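Local atomic coordinates of blue-light-activated histidine kinase 2 (Erythrobacter litoralis HTCC2594, PDB entry 4R38), a protein that senses blue light through a flavin-binding N-terminal LOV domain, the part in this chain, and works as an ATP-dependent histidine kinase in light-stimulated virulence. Residues 39-44 with 54-59; 43-48 with 62-67; 75-80 with 87-92. All coordinates share one frame; numbering follows the deposited sequence.

Contact 1 (39-44 with 54-59)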
loop_
_atom_site.group_PDB
_atom_site.type_symbol
_atom_site.label_atom_id
_atom_site.label_comp_id
_atom_site.label_asym_id
_atom_site.label_seq_id
_atom_site.Cartn_x
_atom_site.Cartn_y
_atom_site.Cartn_z
ATOM N N ILE A 39 -3.942 -8.296 -3.589
ATOM C CA ILE A 39 -3.957 -9.621 -4.244
ATOM C C ILE A 39 -2.557 -10.219 -4.306
ATOM O O ILE A 39 -2.395 -11.428 -4.498
ATOM C CB ILE A 39 -4.635 -9.593 -5.624
ATOM C CG1 ILE A 39 -3.882 -8.677 -6.615
ATOM C CG2 ILE A 39 -6.109 -9.189 -5.500
ATOM C CD1 ILE A 39 -4.379 -8.798 -8.054
ATOM N N TYR A 40 -1.549 -9.359 -4.155
ATOM C CA TYR A 40 -0.150 -9.774 -4.228
ATOM C C TYR A 40 0.734 -8.859 -3.398
ATOM O O TYR A 40 0.563 -7.641 -3.401
ATOM C CB TYR A 40 0.353 -9.727 -5.672
ATOM C CG TYR A 40 1.826 -10.075 -5.808
ATOM C CD1 TYR A 40 2.233 -11.393 -5.963
ATOM C CD2 TYR A 40 2.790 -9.085 -5.722
ATOM C CE1 TYR A 40 3.576 -11.716 -6.066
ATOM C CE2 TYR A 40 4.138 -9.394 -5.820
ATOM C CZ TYR A 40 4.519 -10.700 -5.980
ATOM O OH TYR A 40 5.854 -10.993 -6.061
ATOM N N VAL A 41 1.675 -9.460 -2.683
ATOM C CA VAL A 41 2.763 -8.724 -2.045
ATOM C C VAL A 41 3.978 -9.612 -2.282
ATOM O O VAL A 41 3.827 -10.823 -2.491
ATOM C CB VAL A 41 2.532 -8.457 -0.526
ATOM C CG1 VAL A 41 1.206 -7.750 -0.314
ATOM C CG2 VAL A 41 2.597 -9.748 0.305
ATOM N N ASN A 42 5.172 -9.028 -2.264
ATOM C CA ASN A 42 6.370 -9.832 -2.357
ATOM C C ASN A 42 7.095 -10.015 -1.018
ATOM O O ASN A 42 6.686 -9.519 0.037
ATOM C CB ASN A 42 7.322 -9.247 -3.407
ATOM C CG ASN A 42 7.859 -7.881 -3.042
ATOM O OD1 ASN A 42 7.542 -7.324 -1.994
ATOM N ND2 ASN A 42 8.698 -7.325 -3.938
ATOM N N ARG A 43 8.197 -10.751 -1.087
ATOM C CA ARG A 43 8.967 -11.062 0.103
ATOM C C ARG A 43 9.500 -9.797 0.770
ATOM O O ARG A 43 9.601 -9.741 1.985
ATOM C CB ARG A 43 10.129 -11.991 -0.275
ATOM C CG ARG A 43 10.906 -12.494 0.913
ATOM C CD ARG A 43 12.038 -13.425 0.490
ATOM N NE ARG A 43 12.870 -13.793 1.635
ATOM C CZ ARG A 43 14.009 -14.476 1.556
ATOM N NH1 ARG A 43 14.474 -14.879 0.378
ATOM N NH2 ARG A 43 14.687 -14.753 2.666
ATOM N N ALA A 44 9.881 -8.787 -0.011
ATOM C CA ALA A 44 10.366 -7.530 0.583
ATOM C C ALA A 44 9.283 -6.841 1.426
ATOM O O ALA A 44 9.587 -6.204 2.436
ATOM C CB ALA A 44 10.882 -6.570 -0.509
ATOM N N SER A 54 0.238 -14.691 3.525
ATOM C CA SER A 54 -1.057 -15.308 3.826
ATOM C C SER A 54 -1.941 -14.374 4.640
ATOM O O SER A 54 -3.147 -14.282 4.411
ATOM C CB SER A 54 -0.873 -16.594 4.623
ATOM O OG SER A 54 -0.017 -17.489 3.950
ATOM N N SER A 55 -1.333 -13.660 5.585
ATOM C CA SER A 55 -2.117 -12.854 6.504
ATOM C C SER A 55 -2.668 -11.579 5.873
ATOM O O SER A 55 -3.640 -11.036 6.374
ATOM C CB SER A 55 -1.314 -12.518 7.779
ATOM O OG SER A 55 -0.272 -11.593 7.515
ATOM N N VAL A 56 -2.058 -11.099 4.786
ATOM C CA VAL A 56 -2.418 -9.792 4.225
ATOM C C VAL A 56 -3.202 -9.895 2.886
ATOM O O VAL A 56 -3.980 -8.991 2.537
ATOM C CB VAL A 56 -1.142 -8.933 3.978
ATOM C CG1 VAL A 56 -0.298 -8.866 5.224
ATOM C CG2 VAL A 56 -0.316 -9.500 2.862
ATOM N N VAL A 57 -3.046 -10.976 2.146
ATOM C CA VAL A 57 -3.776 -11.060 0.886
ATOM C C VAL A 57 -5.271 -11.177 1.166
ATOM O O VAL A 57 -5.683 -12.012 1.953
ATOM C CB VAL A 57 -3.287 -12.223 0.007
ATOM C CG1 VAL A 57 -4.200 -12.431 -1.210
ATOM C CG2 VAL A 57 -1.875 -11.946 -0.452
ATOM N N GLY A 58 -6.050 -10.321 0.508
ATOM C CA GLY A 58 -7.487 -10.247 0.721
ATOM C C GLY A 58 -7.915 -9.089 1.614
ATOM O O GLY A 58 -9.124 -8.881 1.814
ATOM N N ARG A 59 -6.942 -8.347 2.165
ATOM C CA ARG A 59 -7.193 -7.215 3.069
ATOM C C ARG A 59 -6.694 -5.904 2.467
ATOM O O ARG A 59 -5.685 -5.899 1.757
ATOM C CB ARG A 59 -6.482 -7.446 4.419
ATOM C CG ARG A 59 -7.056 -8.599 5.266
ATOM C CD ARG A 59 -6.100 -9.034 6.400
ATOM N NE ARG A 59 -6.011 -8.051 7.480
ATOM C CZ ARG A 59 -5.023 -7.984 8.375
ATOM N NH1 ARG A 59 -4.000 -8.833 8.342
ATOM N NH2 ARG A 59 -5.055 -7.047 9.309
#
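Val-41 and Val-56 meet methyl to methyl, their side chains inclined to one another rather than pointing head-on. CG2 of Val-56 is the probe: it lies 3.9 Å from Val-41 CG1 and equally 3.9 Å from Val-41 CG2, so it rests against the fork of the other valine. The torsion of Val-56 accounts for this (chi1 -52°): CG2 is held between the backbone N and the carbonyl carbon, while CG1 is turned elsewhere. Both residues are buried, with Val-41 also touching Thr-27 of strand 25-30 and Val-56 touching Tyr-51 and Phe-63.

The second meeting is of side chain with backbone. Val-57 lays CG1 beside the peptide of Ile-39, 3.9 Å from Ile-39 O and 4.1 Å from Ile-39 CA, whereas the Ile-39 side chain points away. The CA atoms of Ile-39 and Val-57, 5.3 Å apart, are the nearest CA pair across the two segments. The contact thus rests on van der Waals approaches, methyl to methyl and methyl to backbone. A type II turn from Val-56 to Arg-59, closed by Arg-59 N to Val-56 O (3.1 Å), places Gly-58 at a positive phi of 101°. Arg-59 then reaches back, NH1 donating almost straight (172°) to Ser-55 O from above the carbonyl plane. Gly-58 and Arg-59 bond through their backbones to Leu-38, and Ser-55 OG bonds to Ser-52 O.

On the other segment, Ile-39 and Tyr-40 both face Ile-28 in a classic beta bulge, and Asn-42 caps helix 43-49 through OD1 to Phe-45 N. The whole is an edge strand of the PAS-fold antiparallel sheet running into an N-capped helix, with the turn preceding Cys-61, the residue of the flavin adduct, not formed in this structure, packed against it.

Contact 2 (43-48 with 62-67). With RBF (riboflavin), chain E.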
loop_
_atom_site.group_PDB
_atom_site.type_symbol
_atom_site.label_atom_id
_atom_site.label_comp_id
_atom_site.label_asym_id
_atom_site.label_seq_id
_atom_site.Cartn_x
_atom_site.Cartn_y
_atom_site.Cartn_z
ATOM N N ARG A 43 8.197 -10.751 -1.087
ATOM C CA ARG A 43 8.967 -11.062 0.103
ATOM C C ARG A 43 9.500 -9.797 0.770
ATOM O O ARG A 43 9.601 -9.741 1.985
ATOM C CB ARG A 43 10.129 -11.991 -0.275
ATOM C CG ARG A 43 10.906 -12.494 0.913
ATOM C CD ARG A 43 12.038 -13.425 0.490
ATOM N NE ARG A 43 12.870 -13.793 1.635
ATOM C CZ ARG A 43 14.009 -14.476 1.556
ATOM N NH1 ARG A 43 14.474 -14.879 0.378
ATOM N NH2 ARG A 43 14.687 -14.753 2.666
ATOM N N ALA A 44 9.881 -8.787 -0.011
ATOM C CA ALA A 44 10.366 -7.530 0.583
ATOM C C ALA A 44 9.283 -6.841 1.426
ATOM O O ALA A 44 9.587 -6.204 2.436
ATOM C CB ALA A 44 10.882 -6.570 -0.509
ATOM N N PHE A 45 8.025 -6.956 1.011
ATOM C CA PHE A 45 6.918 -6.420 1.791
ATOM C C PHE A 45 6.804 -7.158 3.106
ATOM O O PHE A 45 6.653 -6.538 4.132
ATOM C CB PHE A 45 5.607 -6.546 1.041
ATOM C CG PHE A 45 4.412 -6.053 1.805
ATOM C CD1 PHE A 45 4.001 -4.732 1.686
ATOM C CD2 PHE A 45 3.713 -6.903 2.645
ATOM C CE1 PHE A 45 2.890 -4.275 2.372
ATOM C CE2 PHE A 45 2.601 -6.459 3.332
ATOM C CZ PHE A 45 2.189 -5.141 3.203
ATOM N N GLU A 46 6.875 -8.484 3.049
ATOM C CA GLU A 46 6.846 -9.301 4.258
ATOM C C GLU A 46 7.966 -8.904 5.214
ATOM O O GLU A 46 7.740 -8.770 6.399
ATOM C CB GLU A 46 6.986 -10.789 3.923
ATOM C CG GLU A 46 5.883 -11.386 3.070
ATOM C CD GLU A 46 6.039 -12.893 2.948
ATOM O OE1 GLU A 46 7.132 -13.353 2.538
ATOM O OE2 GLU A 46 5.091 -13.629 3.289
ATOM N N GLN A 47 9.174 -8.700 4.685
ATOM C CA GLN A 47 10.315 -8.404 5.541
ATOM C C GLN A 47 10.226 -7.025 6.169
ATOM O O GLN A 47 10.583 -6.849 7.332
ATOM C CB GLN A 47 11.626 -8.521 4.760
ATOM C CG GLN A 47 11.966 -9.939 4.335
ATOM C CD GLN A 47 13.201 -10.001 3.441
ATOM O OE1 GLN A 47 13.753 -8.970 3.048
ATOM N NE2 GLN A 47 13.637 -11.217 3.115
ATOM N N MET A 48 9.749 -6.045 5.409
ATOM C CA MET A 48 9.564 -4.691 5.934
ATOM C C MET A 48 8.454 -4.603 6.984
ATOM O O MET A 48 8.613 -3.948 8.018
ATOM C CB MET A 48 9.246 -3.715 4.803
ATOM C CG MET A 48 8.967 -2.274 5.282
ATOM S SD MET A 48 8.423 -1.203 3.932
ATOM C CE MET A 48 6.720 -1.771 3.776
ATOM N N ARG A 62 -4.513 -0.765 4.622
ATOM C CA ARG A 62 -4.534 0.183 5.725
ATOM C C ARG A 62 -4.363 -0.467 7.103
ATOM O O ARG A 62 -4.289 0.238 8.092
ATOM C CB ARG A 62 -5.819 1.042 5.755
ATOM C CG ARG A 62 -7.088 0.290 6.079
ATOM C CD ARG A 62 -8.278 1.253 6.182
ATOM N NE ARG A 62 -8.554 1.982 4.939
ATOM C CZ ARG A 62 -9.365 1.548 3.971
ATOM N NH1 ARG A 62 -9.976 0.370 4.069
ATOM N NH2 ARG A 62 -9.528 2.276 2.873
ATOM N N PHE A 63 -4.288 -1.796 7.169
ATOM C CA PHE A 63 -3.975 -2.448 8.449
ATOM C C PHE A 63 -2.584 -1.998 8.944
ATOM O O PHE A 63 -2.232 -2.203 10.101
ATOM C CB PHE A 63 -4.024 -3.976 8.308
ATOM C CG PHE A 63 -3.050 -4.523 7.298
ATOM C CD1 PHE A 63 -1.725 -4.750 7.641
ATOM C CD2 PHE A 63 -3.452 -4.784 6.007
ATOM C CE1 PHE A 63 -0.838 -5.233 6.729
ATOM C CE2 PHE A 63 -2.558 -5.277 5.075
ATOM C CZ PHE A 63 -1.243 -5.491 5.440
ATOM N N LEU A 64 -1.799 -1.388 8.057
ATOM C CA LEU A 64 -0.487 -0.856 8.444
ATOM C C LEU A 64 -0.562 0.495 9.135
ATOM O O LEU A 64 0.416 0.955 9.719
ATOM C CB LEU A 64 0.401 -0.710 7.197
ATOM C CG LEU A 64 0.896 -1.986 6.524
ATOM C CD1 LEU A 64 1.676 -1.612 5.265
ATOM C CD2 LEU A 64 1.743 -2.795 7.515
ATOM N N GLN A 65 -1.727 1.131 9.068
ATOM C CA GLN A 65 -1.912 2.462 9.638
ATOM C C GLN A 65 -2.305 2.393 11.111
ATOM O O GLN A 65 -2.664 1.337 11.642
ATOM C CB GLN A 65 -2.965 3.248 8.846
ATOM C CG GLN A 65 -2.509 3.582 7.438
ATOM C CD GLN A 65 -3.626 3.972 6.490
ATOM O OE1 GLN A 65 -4.762 4.301 6.901
ATOM N NE2 GLN A 65 -3.304 3.957 5.201
ATOM N N GLY A 66 -2.204 3.527 11.779
ATOM C CA GLY A 66 -2.592 3.597 13.173
ATOM C C GLY A 66 -2.807 5.003 13.680
ATOM O O GLY A 66 -3.061 5.930 12.912
ATOM N N GLU A 67 -2.654 5.148 14.995
ATOM C CA GLU A 67 -3.088 6.327 15.698
ATOM C C GLU A 67 -2.380 7.592 15.191
ATOM O O GLU A 67 -2.984 8.663 15.136
ATOM C CB GLU A 67 -2.869 6.117 17.215
ATOM C CG GLU A 67 -3.715 4.966 17.832
ATOM C CD GLU A 67 -3.597 3.605 17.095
ATOM O OE1 GLU A 67 -2.501 3.273 16.561
ATOM O OE2 GLU A 67 -4.617 2.875 17.033
HETATM N N1 RBF E . -1.347 2.484 2.901
HETATM C C2 RBF E . -0.422 2.378 3.890
HETATM O O2 RBF E . -0.632 2.889 4.974
HETATM N N3 RBF E . 0.742 1.703 3.650
HETATM C C4 RBF E . 0.971 1.051 2.488
HETATM O O4 RBF E . 2.044 0.434 2.296
HETATM C C4A RBF E . -0.005 1.081 1.461
HETATM N N5 RBF E . 0.132 0.417 0.284
HETATM C C5A RBF E . -0.832 0.470 -0.652
HETATM C C6 RBF E . -0.708 -0.200 -1.901
HETATM C C7 RBF E . -1.716 -0.157 -2.863
HETATM C C7M RBF E . -1.459 -0.925 -4.184
HETATM C C8 RBF E . -2.870 0.584 -2.611
HETATM C C8M RBF E . -4.032 0.724 -3.596
HETATM C C9 RBF E . -3.003 1.247 -1.423
HETATM C C9A RBF E . -1.999 1.221 -0.412
HETATM N N10 RBF E . -2.196 1.881 0.790
HETATM C C10 RBF E . -1.194 1.829 1.748
HETATM C "C1'" RBF E . -3.353 2.737 1.059
HETATM C "C2'" RBF E . -4.544 2.102 1.768
HETATM O "O2'" RBF E . -4.701 0.832 1.281
HETATM C "C3'" RBF E . -5.787 2.944 1.498
HETATM O "O3'" RBF E . -6.091 2.916 0.131
HETATM C "C4'" RBF E . -5.589 4.400 1.910
HETATM O "O4'" RBF E . -5.304 4.507 3.280
HETATM C "C5'" RBF E . -6.832 5.224 1.594
HETATM O "O5'" RBF E . -7.957 4.686 2.266
#
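Phe-45 projects from helix 43-49 of this LOV domain, a member of the PAS fold, and the CZ/CE1 end of its ring meets Phe-63 and Leu-64 of the 3-10 turn in the loop between helices 53-56 and 71-82, beside the flavin. The apolar contacts are few but buried. Phe-63 CZ sits at the edge of the Phe-45 ring, near its plane, 4.1 Å from Phe-45 CZ, and the two side chains come from opposite directions; Phe-63 also packs edge-to-face with Tyr-51. Leu-64 CD1 approaches Phe-45 CE1 obliquely at 4.1 Å, and the same methyl lies 3.6 Å from riboflavin O4, joining the helix to the isoalloxazine.

The polar contacts described here run from the 62-67 loop to the ligand. At the ribityl end, Arg-62 NH2 gives an in-plane bond to riboflavin O5' (2.9 Å, 169°), while NH1 forms a salt bridge with Asp-35; with two nitrogens engaged, rotation of the guanidinium would be limited. In FMN this O5' would carry the phosphate, consistent with an arginine that could also meet it. Gln-65, extended beyond CG, joins chain and ring: its NE2 donates to riboflavin O4' (2.8 Å) and O2 (2.9 Å), with a weak, bent third bond to N1 at 3.4 Å.

Contact 3 (75-80 with 87-92). With RBF (riboflavin), chain E.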
loop_
_atom_site.group_PDB
_atom_site.type_symbol
_atom_site.label_atom_id
_atom_site.label_comp_id
_atom_site.label_asym_id
_atom_site.label_seq_id
_atom_site.Cartn_x
_atom_site.Cartn_y
_atom_site.Cartn_z
ATOM N N GLU A 75 -6.290 10.768 2.964
ATOM C CA GLU A 75 -7.264 11.242 1.969
ATOM C C GLU A 75 -6.632 11.530 0.588
ATOM O O GLU A 75 -7.268 11.323 -0.445
ATOM C CB GLU A 75 -8.072 12.435 2.505
ATOM C CG GLU A 75 -9.002 13.105 1.497
ATOM C CD GLU A 75 -9.882 12.133 0.682
ATOM O OE1 GLU A 75 -10.194 10.992 1.131
ATOM O OE2 GLU A 75 -10.274 12.536 -0.431
ATOM N N ARG A 76 -5.377 11.970 0.553
ATOM C CA ARG A 76 -4.687 12.117 -0.741
ATOM C C ARG A 76 -4.569 10.771 -1.476
ATOM O O ARG A 76 -4.798 10.675 -2.687
ATOM C CB ARG A 76 -3.344 12.807 -0.520
ATOM C CG ARG A 76 -3.546 14.286 -0.188
ATOM C CD ARG A 76 -2.282 15.120 -0.264
ATOM N NE ARG A 76 -1.295 14.715 0.731
ATOM C CZ ARG A 76 -1.237 15.156 1.983
ATOM N NH1 ARG A 76 -2.127 16.025 2.449
ATOM N NH2 ARG A 76 -0.283 14.705 2.785
ATOM N N LEU A 77 -4.214 9.730 -0.731
ATOM C CA LEU A 77 -4.191 8.388 -1.230
ATOM C C LEU A 77 -5.554 7.917 -1.724
ATOM O O LEU A 77 -5.661 7.396 -2.810
ATOM C CB LEU A 77 -3.668 7.430 -0.174
ATOM C CG LEU A 77 -2.218 7.598 0.314
ATOM C CD1 LEU A 77 -1.869 6.529 1.356
ATOM C CD2 LEU A 77 -1.238 7.560 -0.792
ATOM N N ALA A 78 -6.589 8.060 -0.902
ATOM C CA ALA A 78 -7.918 7.644 -1.332
ATOM C C ALA A 78 -8.359 8.390 -2.581
ATOM O O ALA A 78 -8.971 7.808 -3.468
ATOM C CB ALA A 78 -8.932 7.861 -0.207
ATOM N N LYS A 79 -8.095 9.688 -2.635
ATOM C CA LYS A 79 -8.496 10.493 -3.789
ATOM C C LYS A 79 -7.818 9.991 -5.066
ATOM O O LYS A 79 -8.450 9.845 -6.124
ATOM C CB LYS A 79 -8.131 11.959 -3.549
ATOM C CG LYS A 79 -8.742 12.928 -4.549
ATOM C CD LYS A 79 -8.347 14.369 -4.248
ATOM C CE LYS A 79 -8.904 15.332 -5.289
ATOM N NZ LYS A 79 -10.392 15.253 -5.410
ATOM N N ALA A 80 -6.525 9.704 -4.974
ATOM C CA ALA A 80 -5.804 9.149 -6.110
ATOM C C ALA A 80 -6.448 7.833 -6.584
ATOM O O ALA A 80 -6.638 7.622 -7.769
ATOM C CB ALA A 80 -4.354 8.938 -5.739
ATOM N N VAL A 87 0.165 8.588 -7.235
ATOM C CA VAL A 87 0.360 9.390 -6.054
ATOM C C VAL A 87 1.589 8.935 -5.274
ATOM O O VAL A 87 1.968 7.768 -5.306
ATOM C CB VAL A 87 -0.894 9.293 -5.127
ATOM C CG1 VAL A 87 -1.052 7.881 -4.586
ATOM C CG2 VAL A 87 -0.842 10.308 -4.007
ATOM N N GLU A 88 2.192 9.883 -4.571
ATOM C CA GLU A 88 3.339 9.626 -3.726
ATOM C C GLU A 88 3.092 10.342 -2.385
ATOM O O GLU A 88 2.729 11.510 -2.375
ATOM C CB GLU A 88 4.579 10.136 -4.472
ATOM C CG GLU A 88 5.888 10.043 -3.746
ATOM C CD GLU A 88 7.066 10.251 -4.704
ATOM O OE1 GLU A 88 6.872 10.868 -5.775
ATOM O OE2 GLU A 88 8.178 9.790 -4.391
ATOM N N GLU A 89 3.238 9.622 -1.267
ATOM C CA GLU A 89 3.025 10.148 0.084
ATOM C C GLU A 89 3.940 9.423 1.064
ATOM O O GLU A 89 4.163 8.221 0.934
ATOM C CB GLU A 89 1.582 9.913 0.570
ATOM C CG GLU A 89 0.499 10.709 -0.130
ATOM C CD GLU A 89 0.557 12.191 0.181
ATOM O OE1 GLU A 89 0.996 12.562 1.299
ATOM O OE2 GLU A 89 0.159 12.984 -0.703
ATOM N N THR A 90 4.438 10.149 2.065
ATOM C CA THR A 90 5.119 9.528 3.195
ATOM C C THR A 90 4.147 9.434 4.373
ATOM O O THR A 90 3.673 10.448 4.868
ATOM C CB THR A 90 6.361 10.322 3.577
ATOM O OG1 THR A 90 7.212 10.426 2.425
ATOM C CG2 THR A 90 7.120 9.640 4.709
ATOM N N ILE A 91 3.870 8.210 4.815
ATOM C CA ILE A 91 2.786 7.943 5.763
ATOM C C ILE A 91 3.319 7.099 6.936
ATOM O O ILE A 91 4.189 6.246 6.764
ATOM C CB ILE A 91 1.623 7.237 5.029
ATOM C CG1 ILE A 91 0.356 7.221 5.875
ATOM C CG2 ILE A 91 2.051 5.827 4.561
ATOM C CD1 ILE A 91 -0.876 6.740 5.113
ATOM N N TYR A 92 2.840 7.367 8.138
ATOM C CA TYR A 92 3.262 6.604 9.307
ATOM C C TYR A 92 2.532 5.273 9.397
ATOM O O TYR A 92 1.304 5.214 9.396
ATOM C CB TYR A 92 3.037 7.411 10.585
ATOM C CG TYR A 92 3.891 6.945 11.752
ATOM C CD1 TYR A 92 5.216 7.351 11.868
ATOM C CD2 TYR A 92 3.379 6.096 12.729
ATOM C CE1 TYR A 92 6.001 6.937 12.935
ATOM C CE2 TYR A 92 4.171 5.661 13.794
ATOM C CZ TYR A 92 5.471 6.098 13.893
ATOM O OH TYR A 92 6.261 5.681 14.946
HETATM N N1 RBF E . -1.347 2.484 2.901
HETATM C C2 RBF E . -0.422 2.378 3.890
HETATM O O2 RBF E . -0.632 2.889 4.974
HETATM N N3 RBF E . 0.742 1.703 3.650
HETATM C C4 RBF E . 0.971 1.051 2.488
HETATM O O4 RBF E . 2.044 0.434 2.296
HETATM C C4A RBF E . -0.005 1.081 1.461
HETATM N N5 RBF E . 0.132 0.417 0.284
HETATM C C5A RBF E . -0.832 0.470 -0.652
HETATM C C6 RBF E . -0.708 -0.200 -1.901
HETATM C C7 RBF E . -1.716 -0.157 -2.863
HETATM C C7M RBF E . -1.459 -0.925 -4.184
HETATM C C8 RBF E . -2.870 0.584 -2.611
HETATM C C8M RBF E . -4.032 0.724 -3.596
HETATM C C9 RBF E . -3.003 1.247 -1.423
HETATM C C9A RBF E . -1.999 1.221 -0.412
HETATM N N10 RBF E . -2.196 1.881 0.790
HETATM C C10 RBF E . -1.194 1.829 1.748
HETATM C "C1'" RBF E . -3.353 2.737 1.059
HETATM C "C2'" RBF E . -4.544 2.102 1.768
HETATM O "O2'" RBF E . -4.701 0.832 1.281
HETATM C "C3'" RBF E . -5.787 2.944 1.498
HETATM O "O3'" RBF E . -6.091 2.916 0.131
HETATM C "C4'" RBF E . -5.589 4.400 1.910
HETATM O "O4'" RBF E . -5.304 4.507 3.280
HETATM C "C5'" RBF E . -6.832 5.224 1.594
HETATM O "O5'" RBF E . -7.957 4.686 2.266
#
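Arg-76 and Glu-89 clasp each other across a helix packed on an edge strand of the PAS-fold sheet: helix 75-80 runs nearly antiparallel to strand 87-92, the axes 163° apart in direction and 8.7 Å apart at closest. The salt bridge is side-on and two-pronged. Arg-76 NE donates to Glu-89 OE2 at 2.7 Å and Arg-76 NH2 to Glu-89 OE1 at 2.9 Å, so both carboxylate oxygens receive an N-H. Each acceptor lies close to the guanidinium plane, yet the two flat groups are twisted by 47°. In keeping with this, OE2 is met from above the carboxylate plane, and OE1 on its syn side but still tilted out of plane. Bends in both chains, at chi3 of Arg-76 (-64°) and chi2 of Glu-89, allow this crossing at about a right angle.

Backbone bonds run along the helix and to the neighbouring strand. Ala-80 N bonds to Arg-76 O within the helix, while Val-87, Glu-89 and Ile-91 bond to Met-107, Leu-105 and Asn-103 of strand 100-109.

Beneath the ion pair the packing is apolar. Leu-77 CD2 touches the aliphatic part of Glu-89 at CG (3.7 Å) and Val-87 CG1, and Ala-80 CB lies 3.5 Å from Val-87 CB. Towards the ligand, Leu-77 CD1 reaches Ile-91 CD1 at 3.9 Å, and that Ile-91 methyl lies 3.9 Å from riboflavin O2.

Contacts 1 and 2 start from the same stretch of chain, sharing Arg-43 and Ala-44 on helix 43-49; their centres lie about 10 Å apart, and Val-56 CG1 against Phe-63 CZ (3.5 Å) makes them continuous. Contact 3 follows later in the chain, its centre about 15 Å from that of contact 2, which it touches at Gln-65 NE2 and Ile-91 CD1 (3.7 Å). Contacts 1 and 3, centres about 20 Å apart, do not touch (nearest atoms about 13 Å); they involve strands 38-41 and 87-94, the outer strands of one five-stranded sheet. Loop 62-67, helix 71-82 and strand 87-94 border the riboflavin pocket of this single PAS domain.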